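Local coordinates for vacuolar protein sorting-associated protein 53 (Saccharomyces cerevisiae, PDB 3NS4) that takes part, as a subunit of the Golgi-associated retrograde protein tethering complex, in returning vesicles from early and late endosomes to the late Golgi, at residues S58-E63 with I161-A166; W152-A157 with V202-F207. The protein carries 2 engineered substitutions. All blocks are in the same frame, centred on the assembly; numbering follows the deposited sequence.

Interaction 1 of 2, residues S58-E63 with I161-A166; sequences SKRKFE and IPWDLA
Arg60 donates the hydrogen bond that joins the loop 58-63 to the turn at 161-164: its NH1 lies 3.0 Å from Ile161 O, with an angle of 153° at the hydrogen. The carbonyl oxygen meets the edge of the guanidinium, almost in the plane of that group, while the donor is tilted 26° from the plane of the carbonyl. Two bends in the arginine chain, at chi2 and chi3, turn the guanidinium toward this carbonyl. NH1 is shared with Ala157 O, its stronger partner, near the end of helix 149-159, so one nitrogen serves two main-chain oxygens.

The aliphatic arm of the same side chain packs against Pro162 and the indole. Arg60 CG rests against Pro162 CA at 3.8 Å, and Arg60 CD lies obliquely to the ring, 4.3 Å from Trp163 NE1.

At the edge of the indole, near its plane, Ser58 OG sits 3.3 Å from Trp163 CD1; the main hydrogen-bonding partner of the hydroxyl is Ser54 O, in its own loop. The buried Trp163 ring also meets Phe53 and Trp168.

Trp163 is the central residue of an inverse gamma turn, and Asp164 follows as N-cap of helix 165-178. The contact is thus typical of loop-to-loop packing in an all-helical fold, here the C-terminal domain of Vps53, joining the linker before helix 64-87 to the turn between helices 149-159 and 165-178.

Interaction 2 of 2, residues W152-A157 with V202-F207; sequences WSFVLA and VLLGQF
The rings of Phe154 and Phe207 form an offset stack, with centroids 4.4 Å apart and planes inclined by only 15°. The two side chains run past each other in opposite directions, each reaching from its own helix toward the other backbone. Phe154 CD1 therefore lies over the face of the Phe207 ring, toward its rim, and is 3.4 Å from Phe207 CG. The same overlap gives a CH-pi contact: Phe207 CB stands over the centre of the Phe154 ring, 3.8 Å from its centroid. With CG anti to the backbone N (chi1 178°), Phe207 extends far enough for its outer atoms to reach the backbone of the partner helix, where CE2 comes near Phe154 CA.

Helices 149-159 and 201-212 meet here as two members of an all-helical bundle, their local axes perpendicular and 10.5 Å apart at closest approach. The interface is buried and carries no hydrogen bond between the two segments.

Aliphatic groups complete the packing. Leu204 CD1 touches Phe154 CD2 at 3.7 Å, the two side chains lying askew, and Leu203 CB is a looser neighbour of Phe154 CE2. On the other ring, Ala157 CB approaches Phe207 CE1 at 3.9 Å. Ser153 CB meets the edge of that ring in its plane, 3.9 Å from Phe207 CE2. Phe197 stacks with Phe154, while Ile44 of helix 20-47 packs against both Phe154 and Leu203.

From the N terminus, the chain passes through helix 20-47 to the linker at 58-63, then through helices 64-87, 102-125 and 132-142 to helix 149-159, which contributes 152-157. Next come 161-166 and, beyond helix 165-178, residues 202-207. Interaction 1 closes a loop of 97 intervening residues, interaction 2 one of 44. Their segments alternate, so the loops cross rather than nest. The two contacts have centres about 15 Å apart, yet they touch directly: Ile161 CG2 packs against Leu156 O at 3.5 Å. Interaction 2 ties helix 149-159 to helix 201-212, and the guanidinium of Arg60, which probably bonds to helix 149-159 as well, adds the linker before helix 64-87.

Interaction 1 of 2, residues S58-E63 with I161-A166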
loop_
_atom_site.group_PDB
_atom_site.type_symbol
_atom_site.label_atom_id
_atom_site.label_comp_id
_atom_site.label_asym_id
_atom_site.label_seq_id
_atom_site.Cartn_x
_atom_site.Cartn_y
_atom_site.Cartn_z
ATOM N N SER A 58 -6.260 6.441 22.370
ATOM C CA SER A 58 -6.876 7.082 21.200
ATOM C C SER A 58 -7.475 8.421 21.722
ATOM O O SER A 58 -7.334 8.682 22.924
ATOM C CB SER A 58 -7.940 6.152 20.615
ATOM O OG SER A 58 -7.336 4.946 20.178
ATOM N N LYS A 59 -8.132 9.291 20.932
ATOM C CA LYS A 59 -8.485 9.237 19.488
ATOM C C LYS A 59 -7.392 8.968 18.443
ATOM O O LYS A 59 -6.192 8.981 18.764
ATOM C CB LYS A 59 -9.153 10.575 19.092
ATOM C CG LYS A 59 -10.491 10.857 19.757
ATOM C CD LYS A 59 -11.078 12.226 19.378
ATOM C CE LYS A 59 -12.342 12.491 20.208
ATOM N NZ LYS A 59 -12.809 13.904 20.152
ATOM N N ARG A 60 -7.834 8.731 17.195
ATOM C CA ARG A 60 -6.927 8.566 16.054
ATOM C C ARG A 60 -6.266 9.902 15.742
ATOM O O ARG A 60 -6.906 10.947 15.823
ATOM C CB ARG A 60 -7.658 8.116 14.787
ATOM C CG ARG A 60 -8.273 6.726 14.793
ATOM C CD ARG A 60 -7.290 5.590 15.112
ATOM N NE ARG A 60 -6.080 5.647 14.299
ATOM C CZ ARG A 60 -5.974 5.145 13.072
ATOM N NH1 ARG A 60 -7.015 4.548 12.498
ATOM N NH2 ARG A 60 -4.827 5.275 12.408
ATOM N N LYS A 61 -4.997 9.862 15.357
ATOM C CA LYS A 61 -4.248 11.059 14.981
ATOM C C LYS A 61 -4.992 11.913 13.914
ATOM O O LYS A 61 -4.921 13.136 13.971
ATOM C CB LYS A 61 -2.842 10.646 14.524
ATOM C CG LYS A 61 -1.835 11.773 14.248
ATOM C CD LYS A 61 -0.580 11.196 13.554
ATOM C CE LYS A 61 0.444 12.271 13.140
ATOM N NZ LYS A 61 1.518 11.662 12.278
ATOM N N PHE A 62 -5.698 11.286 12.964
ATOM C CA PHE A 62 -6.488 12.010 11.949
ATOM C C PHE A 62 -7.915 11.495 11.754
ATOM O O PHE A 62 -8.145 10.288 11.821
ATOM C CB PHE A 62 -5.872 11.851 10.583
ATOM C CG PHE A 62 -4.450 12.286 10.485
ATOM C CD1 PHE A 62 -3.441 11.339 10.333
ATOM C CD2 PHE A 62 -4.112 13.638 10.515
ATOM C CE1 PHE A 62 -2.121 11.724 10.220
ATOM C CE2 PHE A 62 -2.785 14.027 10.419
ATOM C CZ PHE A 62 -1.790 13.072 10.261
ATOM N N GLU A 63 -8.860 12.395 11.470
ATOM C CA GLU A 63 -10.229 12.000 11.117
ATOM C C GLU A 63 -10.185 11.427 9.702
ATOM O O GLU A 63 -9.303 11.789 8.918
ATOM C CB GLU A 63 -11.162 13.211 11.090
ATOM C CG GLU A 63 -11.430 13.929 12.426
ATOM C CD GLU A 63 -12.398 15.128 12.275
ATOM O OE1 GLU A 63 -12.789 15.471 11.121
ATOM O OE2 GLU A 63 -12.770 15.727 13.318
ATOM N N ILE A 161 -10.267 5.090 10.522
ATOM C CA ILE A 161 -11.440 4.624 11.294
ATOM C C ILE A 161 -11.058 4.529 12.778
ATOM O O ILE A 161 -9.935 4.161 13.105
ATOM C CB ILE A 161 -11.874 3.247 10.749
ATOM C CG1 ILE A 161 -13.267 2.904 11.132
ATOM C CG2 ILE A 161 -10.994 2.111 11.262
ATOM C CD1 ILE A 161 -13.534 1.436 10.877
ATOM N N PRO A 162 -11.955 4.933 13.688
ATOM C CA PRO A 162 -11.554 4.757 15.106
ATOM C C PRO A 162 -11.735 3.318 15.561
ATOM O O PRO A 162 -12.243 2.496 14.806
ATOM C CB PRO A 162 -12.491 5.694 15.868
ATOM C CG PRO A 162 -13.672 5.895 14.927
ATOM C CD PRO A 162 -13.129 5.816 13.534
ATOM N N TRP A 163 -11.293 3.004 16.771
ATOM C CA TRP A 163 -11.425 1.640 17.321
ATOM C C TRP A 163 -12.838 1.332 17.830
ATOM O O TRP A 163 -13.042 1.044 19.019
ATOM C CB TRP A 163 -10.384 1.387 18.428
ATOM C CG TRP A 163 -8.961 1.427 17.919
ATOM C CD1 TRP A 163 -7.980 2.351 18.222
ATOM C CD2 TRP A 163 -8.379 0.518 16.980
ATOM N NE1 TRP A 163 -6.823 2.044 17.543
ATOM C CE2 TRP A 163 -7.045 0.932 16.766
ATOM C CE3 TRP A 163 -8.858 -0.616 16.297
ATOM C CZ2 TRP A 163 -6.182 0.248 15.899
ATOM C CZ3 TRP A 163 -7.996 -1.292 15.433
ATOM C CH2 TRP A 163 -6.673 -0.860 15.247
ATOM N N ASP A 164 -13.800 1.404 16.911
ATOM C CA ASP A 164 -15.210 1.157 17.197
ATOM C C ASP A 164 -15.565 -0.212 16.647
ATOM O O ASP A 164 -15.764 -0.387 15.441
ATOM C CB ASP A 164 -16.078 2.263 16.568
ATOM C CG ASP A 164 -17.570 2.101 16.858
ATOM O OD1 ASP A 164 -17.938 1.431 17.852
ATOM O OD2 ASP A 164 -18.383 2.664 16.090
ATOM N N LEU A 165 -15.632 -1.180 17.550
ATOM C CA LEU A 165 -15.929 -2.548 17.183
ATOM C C LEU A 165 -17.202 -2.660 16.339
ATOM O O LEU A 165 -17.241 -3.411 15.369
ATOM C CB LEU A 165 -15.991 -3.418 18.435
ATOM C CG LEU A 165 -15.686 -4.897 18.187
ATOM C CD1 LEU A 165 -15.330 -5.608 19.469
ATOM C CD2 LEU A 165 -16.826 -5.592 17.523
ATOM N N ALA A 166 -18.230 -1.895 16.702
ATOM C CA ALA A 166 -19.509 -1.883 15.971
ATOM C C ALA A 166 -19.320 -1.463 14.515
ATOM O O ALA A 166 -19.878 -2.078 13.611
ATOM C CB ALA A 166 -20.529 -0.976 16.663
#

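Interaction 2 of 2, residues W152-A157 with V202-F207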
loop_
_atom_site.group_PDB
_atom_site.type_symbol
_atom_site.label_atom_id
_atom_site.label_comp_id
_atom_site.label_asym_id
_atom_site.label_seq_id
_atom_site.Cartn_x
_atom_site.Cartn_y
_atom_site.Cartn_z
ATOM N N TRP A 152 -6.650 -6.318 4.790
ATOM C CA TRP A 152 -7.872 -5.568 4.813
ATOM C C TRP A 152 -7.944 -4.648 6.014
ATOM O O TRP A 152 -8.388 -3.495 5.929
ATOM C CB TRP A 152 -9.003 -6.546 4.861
ATOM C CG TRP A 152 -10.288 -5.907 4.782
ATOM C CD1 TRP A 152 -10.958 -5.536 3.658
ATOM C CD2 TRP A 152 -11.120 -5.579 5.887
ATOM N NE1 TRP A 152 -12.187 -4.985 4.000
ATOM C CE2 TRP A 152 -12.308 -5.003 5.364
ATOM C CE3 TRP A 152 -10.981 -5.720 7.277
ATOM C CZ2 TRP A 152 -13.342 -4.550 6.180
ATOM C CZ3 TRP A 152 -12.018 -5.285 8.096
ATOM C CH2 TRP A 152 -13.185 -4.701 7.539
ATOM N N SER A 153 -7.444 -5.163 7.121
ATOM C CA SER A 153 -7.534 -4.483 8.375
ATOM C C SER A 153 -6.574 -3.366 8.495
ATOM O O SER A 153 -6.887 -2.317 9.079
ATOM C CB SER A 153 -7.256 -5.487 9.465
ATOM O OG SER A 153 -8.187 -6.548 9.347
ATOM N N PHE A 154 -5.384 -3.591 7.966
ATOM C CA PHE A 154 -4.365 -2.576 8.039
ATOM C C PHE A 154 -4.857 -1.430 7.177
ATOM O O PHE A 154 -4.887 -0.272 7.623
ATOM C CB PHE A 154 -3.035 -3.136 7.591
ATOM C CG PHE A 154 -1.876 -2.317 8.024
ATOM C CD1 PHE A 154 -2.026 -1.364 9.043
ATOM C CD2 PHE A 154 -0.589 -2.563 7.509
ATOM C CE1 PHE A 154 -0.926 -0.582 9.483
ATOM C CE2 PHE A 154 0.518 -1.788 7.960
ATOM C CZ PHE A 154 0.349 -0.795 8.942
ATOM N N VAL A 155 -5.334 -1.758 5.978
ATOM C CA VAL A 155 -5.883 -0.723 5.128
ATOM C C VAL A 155 -6.930 0.095 5.882
ATOM O O VAL A 155 -6.793 1.312 5.996
ATOM C CB VAL A 155 -6.479 -1.306 3.889
ATOM C CG1 VAL A 155 -7.190 -0.248 3.098
ATOM C CG2 VAL A 155 -5.380 -1.916 3.066
ATOM N N LEU A 156 -7.946 -0.568 6.427
ATOM C CA LEU A 156 -9.008 0.147 7.144
ATOM C C LEU A 156 -8.483 1.038 8.293
ATOM O O LEU A 156 -8.929 2.181 8.493
ATOM C CB LEU A 156 -10.048 -0.849 7.675
ATOM C CG LEU A 156 -11.320 -0.235 8.274
ATOM C CD1 LEU A 156 -12.056 0.613 7.223
ATOM C CD2 LEU A 156 -12.210 -1.339 8.810
ATOM N N ALA A 157 -7.539 0.502 9.055
ATOM C CA ALA A 157 -6.959 1.274 10.115
ATOM C C ALA A 157 -6.265 2.477 9.484
ATOM O O ALA A 157 -6.428 3.595 9.941
ATOM C CB ALA A 157 -5.991 0.428 10.902
ATOM N N VAL A 202 7.364 -5.731 7.213
ATOM C CA VAL A 202 7.520 -5.531 8.653
ATOM C C VAL A 202 6.386 -4.708 9.302
ATOM O O VAL A 202 5.803 -5.128 10.326
ATOM C CB VAL A 202 8.829 -4.847 8.978
ATOM C CG1 VAL A 202 9.074 -4.923 10.470
ATOM C CG2 VAL A 202 9.945 -5.497 8.203
ATOM N N LEU A 203 6.074 -3.542 8.729
ATOM C CA LEU A 203 5.017 -2.702 9.314
ATOM C C LEU A 203 3.708 -3.446 9.417
ATOM O O LEU A 203 3.022 -3.328 10.432
ATOM C CB LEU A 203 4.851 -1.375 8.585
ATOM C CG LEU A 203 6.032 -0.406 8.762
ATOM C CD1 LEU A 203 5.868 0.793 7.878
ATOM C CD2 LEU A 203 6.198 0.024 10.218
ATOM N N LEU A 204 3.380 -4.231 8.385
ATOM C CA LEU A 204 2.170 -5.052 8.399
ATOM C C LEU A 204 2.268 -6.089 9.529
ATOM O O LEU A 204 1.313 -6.259 10.313
ATOM C CB LEU A 204 1.977 -5.738 7.060
ATOM C CG LEU A 204 0.910 -6.835 7.014
ATOM C CD1 LEU A 204 -0.506 -6.267 7.041
ATOM C CD2 LEU A 204 1.106 -7.717 5.794
ATOM N N GLY A 205 3.418 -6.770 9.609
ATOM C CA GLY A 205 3.680 -7.726 10.678
ATOM C C GLY A 205 3.456 -7.078 12.044
ATOM O O GLY A 205 2.646 -7.583 12.835
ATOM N N GLN A 206 4.146 -5.965 12.343
ATOM C CA GLN A 206 3.902 -5.268 13.619
ATOM C C GLN A 206 2.420 -4.973 13.812
ATOM O O GLN A 206 1.872 -5.265 14.864
ATOM C CB GLN A 206 4.661 -3.965 13.719
ATOM C CG GLN A 206 6.154 -4.095 13.897
ATOM C CD GLN A 206 6.840 -2.724 13.850
ATOM O OE1 GLN A 206 6.183 -1.663 13.777
ATOM N NE2 GLN A 206 8.159 -2.740 13.870
ATOM N N PHE A 207 1.768 -4.406 12.800
ATOM C CA PHE A 207 0.342 -4.152 12.901
ATOM C C PHE A 207 -0.420 -5.382 13.369
ATOM O O PHE A 207 -1.238 -5.295 14.296
ATOM C CB PHE A 207 -0.255 -3.688 11.583
ATOM C CG PHE A 207 -1.721 -3.471 11.664
ATOM C CD1 PHE A 207 -2.234 -2.415 12.394
ATOM C CD2 PHE A 207 -2.601 -4.324 11.038
ATOM C CE1 PHE A 207 -3.610 -2.205 12.495
ATOM C CE2 PHE A 207 -3.993 -4.116 11.126
ATOM C CZ PHE A 207 -4.487 -3.054 11.855
#